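Viral structural protein 4 (Bombyx mori cytoplasmic polyhedrosis virus, PDB 6TZ0) binds GTP through a P-loop-type site and partners the viral RNA-dependent RNA polymerase, probably serving as an NTPase cofactor in transcription. Local coordinates at residues Arg71-Met76 against Lys136-Met141; Ser54-His59 against Asn170-Leu175; Ile258-Ile263 against Ser305-Arg310; Glu266-Val271 against Val298-Ile303. One frame throughout, in Å; residues are numbered along the deposited sequence.

Contact 1 (Arg71-Met76 against Lys136-Met141); sequences RMYADM and KALTEM
Leu138 pushes its CD2 methyl onto the ring of Tyr73, and the close packing of this contact gathers round that point. CD2 lies 3.8 Å from the centroid of the Tyr73 ring and 10° off its normal, a CH-pi contact over the middle of the face. A first torsion near -68°, with CG anti to the carbonyl carbon, swings the Leu138 isobutyl group across to helix 70-79. Its CD1 touches Met72 CG at 3.7 Å, and the Met76 side chain crosses that of Leu138 at about a right angle, Met76 SD resting 3.9 Å from Leu138 CD2. At the ring edge, near its plane, sits the CE methyl of Met141, 4.2 Å from Tyr73 CD1. The two segments belong to helices 70-79 and 136-146, which run side by side in the same direction, their local axes 7° from parallel and 11.1 Å apart. That wide spacing is bridged by long side chains: the bent end of Met76 brings CE to 3.7 Å from Met141 CG. No hydrogen bond crosses between the segments; the contact is made by van der Waals packing. Ala137 CB meets Tyr73 OH at 3.4 Å and is backed by His59 of helix 41-60. The packing thins towards Met72, which is partly exposed, and Arg71, outside the packed zone, rests on Leu943 of the polymerase chain.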
loop_
_atom_site.group_PDB
_atom_site.type_symbol
_atom_site.label_atom_id
_atom_site.label_comp_id
_atom_site.label_asym_id
_atom_site.label_seq_id
_atom_site.Cartn_x
_atom_site.Cartn_y
_atom_site.Cartn_z
ATOM N N ARG B 71 -1.726 -28.852 -19.708
ATOM C CA ARG B 71 -3.010 -29.409 -20.121
ATOM C C ARG B 71 -2.823 -30.483 -21.187
ATOM O O ARG B 71 -3.501 -31.517 -21.159
ATOM C CB ARG B 71 -3.940 -28.302 -20.620
ATOM C CG ARG B 71 -5.326 -28.805 -20.983
ATOM C CD ARG B 71 -6.326 -27.709 -21.288
ATOM N NE ARG B 71 -5.926 -26.864 -22.405
ATOM C CZ ARG B 71 -5.835 -25.540 -22.339
ATOM N NH1 ARG B 71 -5.459 -24.843 -23.400
ATOM N NH2 ARG B 71 -6.166 -24.909 -21.223
ATOM N N MET B 72 -1.873 -30.275 -22.100
ATOM C CA MET B 72 -1.579 -31.262 -23.134
ATOM C C MET B 72 -0.995 -32.536 -22.537
ATOM O O MET B 72 -1.421 -33.644 -22.888
ATOM C CB MET B 72 -0.615 -30.666 -24.152
ATOM C CG MET B 72 -0.368 -31.528 -25.361
ATOM S SD MET B 72 -1.784 -31.574 -26.458
ATOM C CE MET B 72 -1.681 -29.928 -27.146
ATOM N N TYR B 73 -0.017 -32.393 -21.632
ATOM C CA TYR B 73 0.552 -33.541 -20.926
ATOM C C TYR B 73 -0.500 -34.274 -20.103
ATOM O O TYR B 73 -0.514 -35.511 -20.063
ATOM C CB TYR B 73 1.696 -33.097 -20.010
ATOM C CG TYR B 73 3.034 -32.820 -20.660
ATOM C CD1 TYR B 73 3.889 -33.860 -20.998
ATOM C CD2 TYR B 73 3.472 -31.522 -20.872
ATOM C CE1 TYR B 73 5.117 -33.614 -21.567
ATOM C CE2 TYR B 73 4.699 -31.268 -21.441
ATOM C CZ TYR B 73 5.516 -32.317 -21.784
ATOM O OH TYR B 73 6.740 -32.060 -22.349
ATOM N N ALA B 74 -1.389 -33.522 -19.450
ATOM C CA ALA B 74 -2.444 -34.125 -18.645
ATOM C C ALA B 74 -3.409 -34.926 -19.503
ATOM O O ALA B 74 -3.808 -36.031 -19.122
ATOM C CB ALA B 74 -3.189 -33.041 -17.871
ATOM N N ASP B 75 -3.768 -34.403 -20.678
ATOM C CA ASP B 75 -4.657 -35.135 -21.575
ATOM C C ASP B 75 -3.993 -36.393 -22.119
ATOM O O ASP B 75 -4.615 -37.462 -22.134
ATOM C CB ASP B 75 -5.108 -34.238 -22.721
ATOM C CG ASP B 75 -5.990 -33.108 -22.258
ATOM O OD1 ASP B 75 -6.633 -33.248 -21.200
ATOM O OD2 ASP B 75 -6.050 -32.078 -22.961
ATOM N N MET B 76 -2.721 -36.290 -22.518
ATOM C CA MET B 76 -2.007 -37.432 -23.082
ATOM C C MET B 76 -1.813 -38.546 -22.066
ATOM O O MET B 76 -1.897 -39.727 -22.413
ATOM C CB MET B 76 -0.656 -36.976 -23.616
ATOM C CG MET B 76 -0.749 -36.113 -24.832
ATOM S SD MET B 76 0.802 -35.315 -25.199
ATOM C CE MET B 76 1.729 -36.757 -25.601
ATOM N N LYS B 136 8.705 -30.939 -29.568
ATOM C CA LYS B 136 9.546 -32.132 -29.624
ATOM C C LYS B 136 9.293 -33.051 -28.434
ATOM O O LYS B 136 9.196 -34.279 -28.591
ATOM C CB LYS B 136 11.013 -31.718 -29.682
ATOM C CG LYS B 136 11.983 -32.873 -29.769
ATOM C CD LYS B 136 13.399 -32.364 -29.919
ATOM C CE LYS B 136 13.892 -31.753 -28.621
ATOM N NZ LYS B 136 15.314 -31.333 -28.716
ATOM N N ALA B 137 9.166 -32.465 -27.242
ATOM C CA ALA B 137 8.915 -33.239 -26.034
ATOM C C ALA B 137 7.547 -33.904 -26.069
ATOM O O ALA B 137 7.387 -35.040 -25.603
ATOM C CB ALA B 137 9.035 -32.331 -24.816
ATOM N N LEU B 138 6.554 -33.218 -26.635
ATOM C CA LEU B 138 5.230 -33.805 -26.775
ATOM C C LEU B 138 5.219 -34.945 -27.784
ATOM O O LEU B 138 4.482 -35.913 -27.595
ATOM C CB LEU B 138 4.217 -32.730 -27.158
ATOM C CG LEU B 138 3.921 -31.686 -26.082
ATOM C CD1 LEU B 138 3.027 -30.595 -26.619
ATOM C CD2 LEU B 138 3.293 -32.325 -24.863
ATOM N N THR B 139 6.042 -34.872 -28.837
ATOM C CA THR B 139 6.160 -36.005 -29.750
ATOM C C THR B 139 6.816 -37.200 -29.080
ATOM O O THR B 139 6.426 -38.346 -29.330
ATOM C CB THR B 139 6.950 -35.627 -31.001
ATOM O OG1 THR B 139 8.216 -35.069 -30.628
ATOM C CG2 THR B 139 6.177 -34.668 -31.868
ATOM N N GLU B 140 7.821 -36.955 -28.237
ATOM C CA GLU B 140 8.473 -38.050 -27.524
ATOM C C GLU B 140 7.520 -38.725 -26.540
ATOM O O GLU B 140 7.432 -39.964 -26.489
ATOM C CB GLU B 140 9.716 -37.515 -26.819
ATOM C CG GLU B 140 10.551 -38.550 -26.117
ATOM C CD GLU B 140 11.812 -37.955 -25.535
ATOM O OE1 GLU B 140 12.028 -36.739 -25.716
ATOM O OE2 GLU B 140 12.584 -38.692 -24.890
ATOM N N MET B 141 6.763 -37.923 -25.784
ATOM C CA MET B 141 5.747 -38.466 -24.889
ATOM C C MET B 141 4.630 -39.167 -25.656
ATOM O O MET B 141 4.094 -40.176 -25.183
ATOM C CB MET B 141 5.185 -37.345 -24.012
ATOM C CG MET B 141 4.160 -37.796 -22.982
ATOM S SD MET B 141 4.815 -38.865 -21.699
ATOM C CE MET B 141 5.578 -37.650 -20.645
#

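Contact 2 (Ser54-His59 against Asn170-Leu175); sequences SMLAKH and NYINQL
Tyr171 lays its ring against the backbone and side chains of one turn of helix 41-60, overlapping Leu56 and Ala57. Leu56 CB stands 3.7 Å from Tyr171 CD1, while the other edge of the ring brings CE2 to 3.9 Å from Ala57 CB. Between these two, the peptide joining Leu56 and Ala57 lies over one face of the ring, with Ala57 N 4.0 Å above its plane and displaced toward the rim. This close approach depends on a first torsion of 52°, which sets CG of Tyr171 between its own backbone N and carbonyl carbon and turns the ring onto the neighbouring helix. Leu56 continues past the ring to meet Leu175 tip to tip, CD1 to CD1 at 3.8 Å, and a longer contact joins Leu56 CD1 to Ile172 CD1 at 4.2 Å. No hydrogen bond crosses between the segments. The buried leucines form the inner part, and Ala57 lies nearer the surface. Asn170, on helix 170-176, is hydrogen-bonded to Thr462 of the polymerase chain. Helices 41-60 and 170-176 cross almost perpendicularly here, at 98°, with their local axes 10.3 Å apart, and a third helix, 70-79, joins the apolar cluster through Tyr73, which touches both Leu56 and Leu175.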
loop_
_atom_site.group_PDB
_atom_site.type_symbol
_atom_site.label_atom_id
_atom_site.label_comp_id
_atom_site.label_asym_id
_atom_site.label_seq_id
_atom_site.Cartn_x
_atom_site.Cartn_y
_atom_site.Cartn_z
ATOM N N SER B 54 9.730 -41.064 -15.316
ATOM C CA SER B 54 11.093 -40.766 -15.754
ATOM C C SER B 54 11.104 -39.772 -16.911
ATOM O O SER B 54 11.897 -38.819 -16.917
ATOM C CB SER B 54 11.792 -42.056 -16.161
ATOM O OG SER B 54 11.861 -42.957 -15.074
ATOM N N MET B 55 10.203 -39.967 -17.880
ATOM C CA MET B 55 10.106 -39.063 -19.022
ATOM C C MET B 55 9.685 -37.661 -18.595
ATOM O O MET B 55 10.219 -36.665 -19.100
ATOM C CB MET B 55 9.122 -39.641 -20.036
ATOM C CG MET B 55 8.971 -38.865 -21.322
ATOM S SD MET B 55 10.422 -38.869 -22.365
ATOM C CE MET B 55 10.358 -40.538 -22.997
ATOM N N LEU B 56 8.754 -37.564 -17.639
ATOM C CA LEU B 56 8.307 -36.261 -17.153
ATOM C C LEU B 56 9.405 -35.523 -16.404
ATOM O O LEU B 56 9.538 -34.303 -16.550
ATOM C CB LEU B 56 7.083 -36.416 -16.258
ATOM C CG LEU B 56 5.743 -36.620 -16.945
ATOM C CD1 LEU B 56 4.691 -36.908 -15.917
ATOM C CD2 LEU B 56 5.404 -35.360 -17.691
ATOM N N ALA B 57 10.195 -36.239 -15.599
ATOM C CA ALA B 57 11.308 -35.596 -14.909
ATOM C C ALA B 57 12.365 -35.108 -15.892
ATOM O O ALA B 57 12.917 -34.009 -15.722
ATOM C CB ALA B 57 11.916 -36.556 -13.894
ATOM N N LYS B 58 12.625 -35.891 -16.948
ATOM C CA LYS B 58 13.572 -35.464 -17.976
ATOM C C LYS B 58 13.092 -34.218 -18.712
ATOM O O LYS B 58 13.878 -33.295 -18.947
ATOM C CB LYS B 58 13.821 -36.593 -18.973
ATOM C CG LYS B 58 14.801 -36.220 -20.068
ATOM C CD LYS B 58 15.054 -37.361 -21.024
ATOM C CE LYS B 58 13.873 -37.563 -21.952
ATOM N NZ LYS B 58 14.148 -38.583 -22.999
ATOM N N HIS B 59 11.805 -34.160 -19.070
ATOM C CA HIS B 59 11.327 -32.976 -19.781
ATOM C C HIS B 59 11.216 -31.764 -18.869
ATOM O O HIS B 59 11.369 -30.632 -19.336
ATOM C CB HIS B 59 9.972 -33.213 -20.442
ATOM C CG HIS B 59 9.988 -34.255 -21.510
ATOM N ND1 HIS B 59 10.817 -34.181 -22.605
ATOM C CD2 HIS B 59 9.197 -35.332 -21.712
ATOM C CE1 HIS B 59 10.589 -35.211 -23.397
ATOM N NE2 HIS B 59 9.606 -35.922 -22.880
ATOM N N ASN B 170 7.293 -31.688 -8.419
ATOM C CA ASN B 170 6.726 -30.428 -8.886
ATOM C C ASN B 170 5.922 -30.610 -10.163
ATOM O O ASN B 170 4.858 -30.004 -10.314
ATOM C CB ASN B 170 7.832 -29.398 -9.098
ATOM C CG ASN B 170 8.399 -28.879 -7.801
ATOM O OD1 ASN B 170 7.668 -28.624 -6.851
ATOM N ND2 ASN B 170 9.709 -28.710 -7.756
ATOM N N TYR B 171 6.408 -31.442 -11.088
ATOM C CA TYR B 171 5.709 -31.630 -12.357
ATOM C C TYR B 171 4.381 -32.362 -12.179
ATOM O O TYR B 171 3.420 -32.082 -12.906
ATOM C CB TYR B 171 6.623 -32.345 -13.361
ATOM C CG TYR B 171 7.260 -33.630 -12.874
ATOM C CD1 TYR B 171 6.602 -34.847 -12.987
ATOM C CD2 TYR B 171 8.527 -33.625 -12.309
ATOM C CE1 TYR B 171 7.179 -36.016 -12.541
ATOM C CE2 TYR B 171 9.112 -34.788 -11.863
ATOM C CZ TYR B 171 8.432 -35.977 -11.981
ATOM O OH TYR B 171 9.013 -37.139 -11.537
ATOM N N ILE B 172 4.286 -33.246 -11.187
ATOM C CA ILE B 172 3.004 -33.874 -10.881
ATOM C C ILE B 172 2.024 -32.847 -10.321
ATOM O O ILE B 172 0.838 -32.853 -10.671
ATOM C CB ILE B 172 3.213 -35.069 -9.934
ATOM C CG1 ILE B 172 4.113 -36.106 -10.596
ATOM C CG2 ILE B 172 1.897 -35.727 -9.571
ATOM C CD1 ILE B 172 3.543 -36.674 -11.872
ATOM N N ASN B 173 2.513 -31.924 -9.487
ATOM C CA ASN B 173 1.686 -30.818 -9.010
ATOM C C ASN B 173 1.240 -29.911 -10.145
ATOM O O ASN B 173 0.146 -29.343 -10.086
ATOM C CB ASN B 173 2.444 -29.986 -7.980
ATOM C CG ASN B 173 2.588 -30.684 -6.659
ATOM O OD1 ASN B 173 1.662 -31.330 -6.182
ATOM N ND2 ASN B 173 3.752 -30.549 -6.048
ATOM N N GLN B 174 2.078 -29.748 -11.169
ATOM C CA GLN B 174 1.668 -29.004 -12.354
ATOM C C GLN B 174 0.584 -29.744 -13.127
ATOM O O GLN B 174 -0.273 -29.111 -13.749
ATOM C CB GLN B 174 2.882 -28.749 -13.241
ATOM C CG GLN B 174 3.929 -27.891 -12.571
ATOM C CD GLN B 174 5.225 -27.831 -13.333
ATOM O OE1 GLN B 174 5.340 -28.358 -14.432
ATOM N NE2 GLN B 174 6.234 -27.247 -12.715
ATOM N N LEU B 175 0.603 -31.077 -13.092
ATOM C CA LEU B 175 -0.425 -31.853 -13.780
ATOM C C LEU B 175 -1.742 -31.940 -13.018
ATOM O O LEU B 175 -2.766 -32.226 -13.645
ATOM C CB LEU B 175 0.066 -33.270 -14.051
ATOM C CG LEU B 175 1.237 -33.397 -15.010
ATOM C CD1 LEU B 175 1.656 -34.838 -15.065
ATOM C CD2 LEU B 175 0.846 -32.886 -16.367
#

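Contact 3 (Ile258-Ile263 against Ser305-Arg310); sequences ITWTGI and SGISAR
An inverse gamma turn centred on Gly306, in the loop between strands 297-299 and 313-319, packs against the chain leaving strand 255-261 of a four-stranded antiparallel sheet. The turn is closed by a hydrogen bond from Ile307 N to Ser305 O, and it presents the Gly306 carbonyl to the other segment. Ile263 N takes up this oxygen in a backbone hydrogen bond of 2.8 Å to Gly306 O that is nearly straight at hydrogen, 166°. The Gly262 backbone lies alongside the same carbonyl. On the buried side, Ile307 swings CG1 anti to its backbone N (chi1 -164°), which carries CD1 back to Trp260 although its CB is directed away. The methyl touches Trp260 CB at 3.7 Å and lies over the five-membered ring, 4.2 Å from the centroid, as a CH-pi contact displaced toward the rim. The opposite face of this indole bears CG2 of Ile258, and Tyr286 meets the indole edge-to-face. Thr312 N, just after segment 305-310, is hydrogen-bonded to Thr261 OG1. Toward the surface, Ile263 CD1 reaches Arg310 and the buried Ser308; Gln515 of helix 513-518 touches all three residues. The side chain of Arg310 lies about 10 Å from those of Gln521 and Arg520, which bind GTP in another structure of this protein. Its bent chain, with chi3 near -61°, brings the guanidinium NH2 obliquely to 3.5 Å from Ile263 CD1.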
loop_
_atom_site.group_PDB
_atom_site.type_symbol
_atom_site.label_atom_id
_atom_site.label_comp_id
_atom_site.label_asym_id
_atom_site.label_seq_id
_atom_site.Cartn_x
_atom_site.Cartn_y
_atom_site.Cartn_z
ATOM N N ILE B 258 -4.662 -45.869 21.278
ATOM C CA ILE B 258 -5.295 -46.275 22.522
ATOM C C ILE B 258 -6.755 -45.853 22.469
ATOM O O ILE B 258 -7.064 -44.753 22.006
ATOM C CB ILE B 258 -4.579 -45.634 23.723
ATOM C CG1 ILE B 258 -3.084 -45.909 23.653
ATOM C CG2 ILE B 258 -5.099 -46.200 25.019
ATOM C CD1 ILE B 258 -2.280 -45.085 24.605
ATOM N N THR B 259 -7.653 -46.723 22.919
ATOM C CA THR B 259 -9.046 -46.354 23.138
ATOM C C THR B 259 -9.324 -46.355 24.632
ATOM O O THR B 259 -8.975 -47.306 25.334
ATOM C CB THR B 259 -10.014 -47.294 22.417
ATOM O OG1 THR B 259 -9.844 -48.625 22.904
ATOM C CG2 THR B 259 -9.773 -47.265 20.927
ATOM N N TRP B 260 -9.936 -45.285 25.111
ATOM C CA TRP B 260 -10.120 -45.024 26.527
ATOM C C TRP B 260 -11.596 -45.096 26.877
ATOM O O TRP B 260 -12.452 -45.294 26.021
ATOM C CB TRP B 260 -9.569 -43.648 26.886
ATOM C CG TRP B 260 -8.111 -43.482 26.704
ATOM C CD1 TRP B 260 -7.478 -43.059 25.580
ATOM C CD2 TRP B 260 -7.101 -43.654 27.694
ATOM N NE1 TRP B 260 -6.129 -42.997 25.791
ATOM C CE2 TRP B 260 -5.871 -43.355 27.087
ATOM C CE3 TRP B 260 -7.113 -44.049 29.030
ATOM C CZ2 TRP B 260 -4.668 -43.437 27.769
ATOM C CZ3 TRP B 260 -5.922 -44.126 29.706
ATOM C CH2 TRP B 260 -4.715 -43.829 29.075
ATOM N N THR B 261 -11.895 -44.900 28.153
ATOM C CA THR B 261 -13.264 -44.719 28.608
ATOM C C THR B 261 -13.481 -43.234 28.855
ATOM O O THR B 261 -12.648 -42.579 29.484
ATOM C CB THR B 261 -13.540 -45.521 29.876
ATOM O OG1 THR B 261 -12.714 -45.036 30.936
ATOM C CG2 THR B 261 -13.229 -46.974 29.646
ATOM N N GLY B 262 -14.576 -42.697 28.344
ATOM C CA GLY B 262 -14.839 -41.283 28.451
ATOM C C GLY B 262 -16.044 -40.975 29.314
ATOM O O GLY B 262 -16.797 -41.850 29.722
ATOM N N ILE B 263 -16.203 -39.686 29.596
ATOM C CA ILE B 263 -17.434 -39.205 30.207
ATOM C C ILE B 263 -18.592 -39.357 29.235
ATOM O O ILE B 263 -19.697 -39.758 29.617
ATOM C CB ILE B 263 -17.254 -37.745 30.664
ATOM C CG1 ILE B 263 -16.156 -37.652 31.714
ATOM C CG2 ILE B 263 -18.533 -37.171 31.220
ATOM C CD1 ILE B 263 -16.450 -38.437 32.950
ATOM N N SER B 305 -13.853 -33.647 24.234
ATOM C CA SER B 305 -13.738 -35.092 24.348
ATOM C C SER B 305 -13.595 -35.445 25.817
ATOM O O SER B 305 -12.628 -35.037 26.459
ATOM C CB SER B 305 -12.524 -35.601 23.577
ATOM O OG SER B 305 -11.333 -35.163 24.202
ATOM N N GLY B 306 -14.531 -36.224 26.344
ATOM C CA GLY B 306 -14.609 -36.406 27.782
ATOM C C GLY B 306 -13.574 -37.304 28.427
ATOM O O GLY B 306 -13.919 -38.165 29.237
ATOM N N ILE B 307 -12.300 -37.113 28.082
ATOM C CA ILE B 307 -11.219 -37.786 28.781
ATOM C C ILE B 307 -11.070 -37.150 30.160
ATOM O O ILE B 307 -11.368 -35.965 30.360
ATOM C CB ILE B 307 -9.922 -37.707 27.946
ATOM C CG1 ILE B 307 -8.871 -38.711 28.411
ATOM C CG2 ILE B 307 -9.338 -36.303 27.908
ATOM C CD1 ILE B 307 -9.199 -40.109 28.049
ATOM N N SER B 308 -10.682 -37.956 31.143
ATOM C CA SER B 308 -10.598 -37.477 32.513
ATOM C C SER B 308 -9.592 -38.330 33.265
ATOM O O SER B 308 -8.997 -39.255 32.711
ATOM C CB SER B 308 -11.967 -37.498 33.199
ATOM O OG SER B 308 -12.445 -38.817 33.359
ATOM N N ALA B 309 -9.412 -38.020 34.548
ATOM C CA ALA B 309 -8.493 -38.778 35.384
ATOM C C ALA B 309 -9.018 -40.164 35.726
ATOM O O ALA B 309 -8.243 -41.000 36.202
ATOM C CB ALA B 309 -8.195 -38.005 36.669
ATOM N N ARG B 310 -10.299 -40.428 35.488
ATOM C CA ARG B 310 -10.920 -41.710 35.773
ATOM C C ARG B 310 -10.951 -42.623 34.558
ATOM O O ARG B 310 -11.606 -43.667 34.598
ATOM C CB ARG B 310 -12.336 -41.487 36.292
ATOM C CG ARG B 310 -12.379 -40.733 37.599
ATOM C CD ARG B 310 -13.791 -40.647 38.136
ATOM N NE ARG B 310 -14.678 -39.938 37.219
ATOM C CZ ARG B 310 -14.827 -38.618 37.188
ATOM N NH1 ARG B 310 -14.140 -37.848 38.019
ATOM N NH2 ARG B 310 -15.661 -38.066 36.320
#

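Contact 4 (Glu266-Val271 against Val298-Ile303); sequences EVTMMV and VITDAI
Met270 and Val298 form an antiparallel hydrogen-bonded pair between strands 266-271 and 297-299, each residue giving its N-H to the other's carbonyl. Met270 N to Val298 O measures 3.1 Å and Val298 N to Met270 O 3.0 Å. One step on, Met269 and Ile299 make the non-hydrogen-bonded pair, and their side chains share a face on which Met269 CE lies 3.9 Å from Ile299 CG1. Val267 CG1 adds to this face against Ile299 CG2. Beyond Ile299 the second segment leaves strand geometry, yet bonding continues: Thr300 N donates to Thr268 O at 3.2 Å, with an N-H...O angle of 175°. The Thr268 N-H turns to a side chain, and its bond to Asp301 OD2 is weak at 3.4 Å. Asp301 thus offers a side-chain acceptor, though a weak one, where the two chains diverge. The threonine hydroxyls also meet across the gap: Thr268 OG1 and Thr300 OG1 are modelled 2.5 Å apart, too short to be taken literally, probably a hydrogen bond. Each hydroxyl sits between its own backbone N and carbonyl carbon, with chi1 near 62°, and the two side chains cross at about a right angle. The other branch of Thr300, CG2, packs on Met270 SD at 3.7 Å. Arg595 of the polymerase chain packs on Val267 and Asp301 and is hydrogen-bonded to Glu266 O. Regular backbone pairing at Met270 and Val298 therefore gives way, beyond Ile299, to bonding that draws on threonine and aspartate side chains, close to where the polymerase takes up a backbone carbonyl of the strand.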
loop_
_atom_site.group_PDB
_atom_site.type_symbol
_atom_site.label_atom_id
_atom_site.label_comp_id
_atom_site.label_asym_id
_atom_site.label_seq_id
_atom_site.Cartn_x
_atom_site.Cartn_y
_atom_site.Cartn_z
ATOM N N GLU B 266 -16.321 -43.132 24.290
ATOM C CA GLU B 266 -14.951 -43.613 24.294
ATOM C C GLU B 266 -14.089 -42.696 23.439
ATOM O O GLU B 266 -14.568 -42.065 22.493
ATOM C CB GLU B 266 -14.843 -45.058 23.798
ATOM C CG GLU B 266 -15.078 -45.259 22.327
ATOM C CD GLU B 266 -14.944 -46.707 21.923
ATOM O OE1 GLU B 266 -14.754 -47.553 22.819
ATOM O OE2 GLU B 266 -15.003 -47.002 20.712
ATOM N N VAL B 267 -12.809 -42.616 23.792
ATOM C CA VAL B 267 -11.887 -41.628 23.245
ATOM C C VAL B 267 -10.697 -42.358 22.636
ATOM O O VAL B 267 -10.109 -43.226 23.287
ATOM C CB VAL B 267 -11.424 -40.638 24.332
ATOM C CG1 VAL B 267 -10.446 -39.633 23.769
ATOM C CG2 VAL B 267 -12.607 -39.928 24.956
ATOM N N THR B 268 -10.334 -42.003 21.404
ATOM C CA THR B 268 -9.171 -42.584 20.740
ATOM C C THR B 268 -7.992 -41.616 20.738
ATOM O O THR B 268 -8.146 -40.431 20.432
ATOM C CB THR B 268 -9.496 -42.987 19.303
ATOM O OG1 THR B 268 -9.858 -41.825 18.555
ATOM C CG2 THR B 268 -10.648 -43.965 19.276
ATOM N N MET B 269 -6.808 -42.139 21.056
ATOM C CA MET B 269 -5.597 -41.343 21.211
ATOM C C MET B 269 -4.452 -41.951 20.414
ATOM O O MET B 269 -4.105 -43.115 20.617
ATOM C CB MET B 269 -5.192 -41.256 22.683
ATOM C CG MET B 269 -3.981 -40.390 22.948
ATOM S SD MET B 269 -3.487 -40.448 24.672
ATOM C CE MET B 269 -4.775 -39.471 25.423
ATOM N N MET B 270 -3.850 -41.156 19.534
ATOM C CA MET B 270 -2.662 -41.555 18.791
ATOM C C MET B 270 -1.424 -41.092 19.544
ATOM O O MET B 270 -1.340 -39.930 19.951
ATOM C CB MET B 270 -2.673 -40.967 17.382
ATOM C CG MET B 270 -3.786 -41.490 16.513
ATOM S SD MET B 270 -3.880 -40.669 14.916
ATOM C CE MET B 270 -2.471 -41.377 14.097
ATOM N N VAL B 271 -0.470 -42.001 19.739
ATOM C CA VAL B 271 0.726 -41.753 20.537
ATOM C C VAL B 271 1.950 -42.108 19.700
ATOM O O VAL B 271 1.965 -43.136 19.018
ATOM C CB VAL B 271 0.701 -42.563 21.856
ATOM C CG1 VAL B 271 1.961 -42.369 22.669
ATOM C CG2 VAL B 271 -0.477 -42.174 22.702
ATOM N N VAL B 298 -2.059 -37.228 20.941
ATOM C CA VAL B 298 -3.041 -36.331 20.329
ATOM C C VAL B 298 -4.382 -37.052 20.322
ATOM O O VAL B 298 -4.489 -38.159 19.785
ATOM C CB VAL B 298 -2.668 -35.915 18.892
ATOM C CG1 VAL B 298 -3.798 -35.143 18.256
ATOM C CG2 VAL B 298 -1.431 -35.057 18.861
ATOM N N ILE B 299 -5.405 -36.435 20.902
ATOM C CA ILE B 299 -6.753 -36.992 20.873
ATOM C C ILE B 299 -7.411 -36.669 19.539
ATOM O O ILE B 299 -7.436 -35.513 19.106
ATOM C CB ILE B 299 -7.577 -36.470 22.058
ATOM C CG1 ILE B 299 -7.086 -37.129 23.340
ATOM C CG2 ILE B 299 -9.056 -36.718 21.867
ATOM C CD1 ILE B 299 -7.635 -36.522 24.580
ATOM N N THR B 300 -7.951 -37.695 18.882
ATOM C CA THR B 300 -8.500 -37.576 17.541
ATOM C C THR B 300 -10.006 -37.344 17.532
ATOM O O THR B 300 -10.667 -37.665 16.541
ATOM C CB THR B 300 -8.163 -38.826 16.734
ATOM O OG1 THR B 300 -8.784 -39.961 17.342
ATOM C CG2 THR B 300 -6.671 -39.053 16.720
ATOM N N ASP B 301 -10.563 -36.794 18.601
ATOM C CA ASP B 301 -11.995 -36.575 18.713
ATOM C C ASP B 301 -12.305 -35.087 18.754
ATOM O O ASP B 301 -11.417 -34.243 18.876
ATOM C CB ASP B 301 -12.553 -37.256 19.961
ATOM C CG ASP B 301 -12.551 -38.756 19.849
ATOM O OD1 ASP B 301 -12.642 -39.274 18.718
ATOM O OD2 ASP B 301 -12.465 -39.420 20.896
ATOM N N ALA B 302 -13.594 -34.778 18.659
ATOM C CA ALA B 302 -14.034 -33.397 18.725
ATOM C C ALA B 302 -13.927 -32.872 20.148
ATOM O O ALA B 302 -13.971 -33.627 21.118
ATOM C CB ALA B 302 -15.474 -33.266 18.237
ATOM N N ILE B 303 -13.785 -31.559 20.269
ATOM C CA ILE B 303 -13.775 -30.929 21.582
ATOM C C ILE B 303 -15.202 -30.519 21.930
ATOM O O ILE B 303 -15.920 -29.972 21.081
ATOM C CB ILE B 303 -12.777 -29.759 21.637
ATOM C CG1 ILE B 303 -13.008 -28.767 20.502
ATOM C CG2 ILE B 303 -11.360 -30.266 21.558
ATOM C CD1 ILE B 303 -12.185 -27.512 20.625
#

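In the fold
The four contacts fall into two well-separated pairs. Contacts 1 and 2 have centres 11 Å apart and share a helical cluster, joined by a salt bridge from Glu140 OE2 to Lys58 NZ. Contacts 3 and 4, with centres 9 Å apart, share one antiparallel sheet through adjacent strands 255-261 and 266-271, where Trp260 N and Val267 O are 2.8 Å apart in a probable hydrogen bond. Between the pairs the centres of contacts 1 and 3 stand 55 Å apart, on opposite sides of the chain's centre. In contact 3 the Arg310 side chain is about 10 Å from those of Arg520 and Gln521, which bind GTP in another structure of this protein.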